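Local coordinates for putative pyrroline carboxylate reductase (Streptococcus pyogenes, PDB 2AMF), which probably catalyses the last step of proline biosynthesis, the NAD(P)H-dependent reduction of 1-pyrroline-5-carboxylate to L-proline, at residues Leu109-Asn114 / Ser122-Thr127. Numbering follows the deposited sequence.
Sequences LRIMPN and SSTALT. With PRO (proline), chain S.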
loop_
_atom_site.group_PDB
_atom_site.type_symbol
_atom_site.label_atom_id
_atom_site.label_comp_id
_atom_site.label_asym_id
_atom_site.label_seq_id
_atom_site.Cartn_x
_atom_site.Cartn_y
_atom_site.Cartn_z
ATOM N N LEU E 109 19.725 -42.443 -0.433
ATOM C CA LEU E 109 20.047 -41.355 0.478
ATOM C C LEU E 109 19.746 -40.020 -0.150
ATOM O O LEU E 109 19.844 -39.851 -1.367
ATOM C CB LEU E 109 21.519 -41.402 0.920
ATOM C CG LEU E 109 21.932 -42.715 1.604
ATOM C CD1 LEU E 109 22.670 -43.619 0.615
ATOM C CD2 LEU E 109 22.808 -42.457 2.801
ATOM N N ARG E 110 19.354 -39.066 0.679
ATOM C CA ARG E 110 19.215 -37.706 0.180
ATOM C C ARG E 110 20.225 -36.784 0.808
ATOM O O ARG E 110 20.479 -36.859 2.010
ATOM C CB ARG E 110 17.823 -37.163 0.455
ATOM C CG ARG E 110 16.842 -37.487 -0.606
ATOM C CD ARG E 110 15.509 -36.858 -0.248
ATOM N NE ARG E 110 15.418 -35.432 -0.590
ATOM C CZ ARG E 110 14.388 -34.654 -0.247
ATOM N NH1 ARG E 110 13.366 -35.156 0.451
ATOM N NH2 ARG E 110 14.365 -33.374 -0.605
ATOM N N ILE E 111 20.787 -35.905 -0.008
ATOM C CA ILE E 111 21.565 -34.787 0.522
ATOM C C ILE E 111 21.009 -33.438 0.051
ATOM O O ILE E 111 20.338 -33.344 -0.996
ATOM C CB ILE E 111 23.086 -34.905 0.209
ATOM C CG1 ILE E 111 23.365 -34.796 -1.297
ATOM C CG2 ILE E 111 23.688 -36.173 0.840
ATOM C CD1 ILE E 111 24.880 -34.708 -1.635
ATOM N N MET E 112 21.262 -32.402 0.836
ATOM C CA MET E 112 20.960 -31.051 0.396
ATOM C C MET E 112 22.167 -30.197 0.702
ATOM O O MET E 112 22.344 -29.757 1.835
ATOM C CB MET E 112 19.667 -30.472 1.028
ATOM C CG MET E 112 19.281 -29.001 0.540
ATOM S SD MET E 112 19.429 -28.723 -1.243
ATOM C CE MET E 112 18.186 -29.855 -1.848
ATOM N N PRO E 113 23.033 -30.019 -0.307
ATOM C CA PRO E 113 24.264 -29.220 -0.225
ATOM C C PRO E 113 23.992 -27.769 -0.666
ATOM O O PRO E 113 22.852 -27.422 -1.012
ATOM C CB PRO E 113 25.204 -29.936 -1.217
ATOM C CG PRO E 113 24.226 -30.451 -2.313
ATOM C CD PRO E 113 22.868 -30.652 -1.634
ATOM N N ASN E 114 25.015 -26.928 -0.608
ATOM C CA ASN E 114 24.914 -25.596 -1.171
ATOM C C ASN E 114 26.217 -25.253 -1.883
ATOM O O ASN E 114 27.201 -25.995 -1.786
ATOM C CB ASN E 114 24.495 -24.538 -0.127
ATOM C CG ASN E 114 25.532 -24.326 0.953
ATOM O OD1 ASN E 114 26.718 -24.405 0.696
ATOM N ND2 ASN E 114 25.089 -24.073 2.167
ATOM N N SER E 122 30.181 -26.302 2.485
ATOM C CA SER E 122 28.761 -26.566 2.357
ATOM C C SER E 122 28.139 -26.848 3.729
ATOM O O SER E 122 28.795 -27.360 4.656
ATOM C CB SER E 122 28.512 -27.745 1.410
ATOM O OG SER E 122 27.121 -27.977 1.280
ATOM N N SER E 123 26.873 -26.492 3.860
ATOM C CA SER E 123 26.093 -26.910 5.016
ATOM C C SER E 123 25.082 -27.900 4.464
ATOM O O SER E 123 24.091 -27.492 3.852
ATOM C CB SER E 123 25.406 -25.709 5.666
ATOM O OG SER E 123 26.365 -24.720 6.036
ATOM N N THR E 124 25.359 -29.186 4.666
ATOM C CA THR E 124 24.720 -30.284 3.936
ATOM C C THR E 124 23.888 -31.194 4.846
ATOM O O THR E 124 24.397 -31.798 5.792
ATOM C CB THR E 124 25.768 -31.180 3.189
ATOM O OG1 THR E 124 26.642 -30.370 2.390
ATOM C CG2 THR E 124 25.090 -32.191 2.269
ATOM N N ALA E 125 22.604 -31.302 4.526
ATOM C CA ALA E 125 21.708 -32.231 5.209
ATOM C C ALA E 125 21.884 -33.641 4.662
ATOM O O ALA E 125 22.189 -33.831 3.490
ATOM C CB ALA E 125 20.236 -31.780 5.052
ATOM N N LEU E 126 21.666 -34.634 5.510
ATOM C CA LEU E 126 21.834 -36.022 5.087
ATOM C C LEU E 126 20.750 -36.885 5.692
ATOM O O LEU E 126 20.480 -36.811 6.881
ATOM C CB LEU E 126 23.220 -36.557 5.469
ATOM C CG LEU E 126 23.553 -38.051 5.290
ATOM C CD1 LEU E 126 23.417 -38.529 3.830
ATOM C CD2 LEU E 126 24.982 -38.315 5.819
ATOM N N THR E 127 20.117 -37.695 4.869
ATOM C CA THR E 127 19.169 -38.674 5.379
ATOM C C THR E 127 19.164 -39.924 4.490
ATOM O O THR E 127 19.585 -39.868 3.346
ATOM C CB THR E 127 17.741 -38.051 5.594
ATOM O OG1 THR E 127 17.003 -38.874 6.498
ATOM C CG2 THR E 127 16.970 -37.893 4.289
HETATM N N PRO S . 22.967 -25.140 -5.189
HETATM C CA PRO S . 21.822 -25.997 -5.475
HETATM C C PRO S . 21.599 -27.269 -4.620
HETATM O O PRO S . 21.761 -27.297 -3.401
HETATM C CB PRO S . 21.978 -26.277 -6.978
HETATM C CG PRO S . 22.598 -24.952 -7.511
HETATM C CD PRO S . 23.156 -24.185 -6.288
HETATM O OXT PRO S . 21.202 -28.317 -5.129
HETATM O O HOH W 1 27.404 -23.262 3.998
#
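Arg110 and Thr127, and after them Met112 and Ala125, are antiparallel hydrogen-bonded pairs, each closed by two backbone bonds; the shortest runs from Arg110 N to Thr127 O (2.8 Å). Past the end of strand 109-112 a side chain takes over: with OG anti to the backbone N (chi1 -179°), Ser122 accepts from Asn114 N at 3.0 Å while donating to Thr124 OG1 at 2.7 Å, a double role that suits a small hydroxyl. A water joins Asn114 ND2 to Ser123 OG, and ND2 also bonds Ala165 O.

Apolar packing covers the face of Leu109, Ile111 and Leu126. Leu126 CD1 meets Ile111 CG2 at 3.8 Å, while the Leu109 and Leu126 side chains run alongside each other; branched aliphatic chains suit this buried face, where all three touch helix 134-145. On the other face, small Ala125 sets its CB 4.3 Å from Met112 CB and lies against helix 158-185. Arg110 leads away to a salt bridge with Glu155, and the bent chain of Met112 brings SD within 3.5 Å of O of the bound proline.

The arrangement is a β-hairpin within the mixed sheet of the Rossmann-type domain, its 109-114 arm ending beside the bound proline and near the NADP-binding residues Met14 and Ala91.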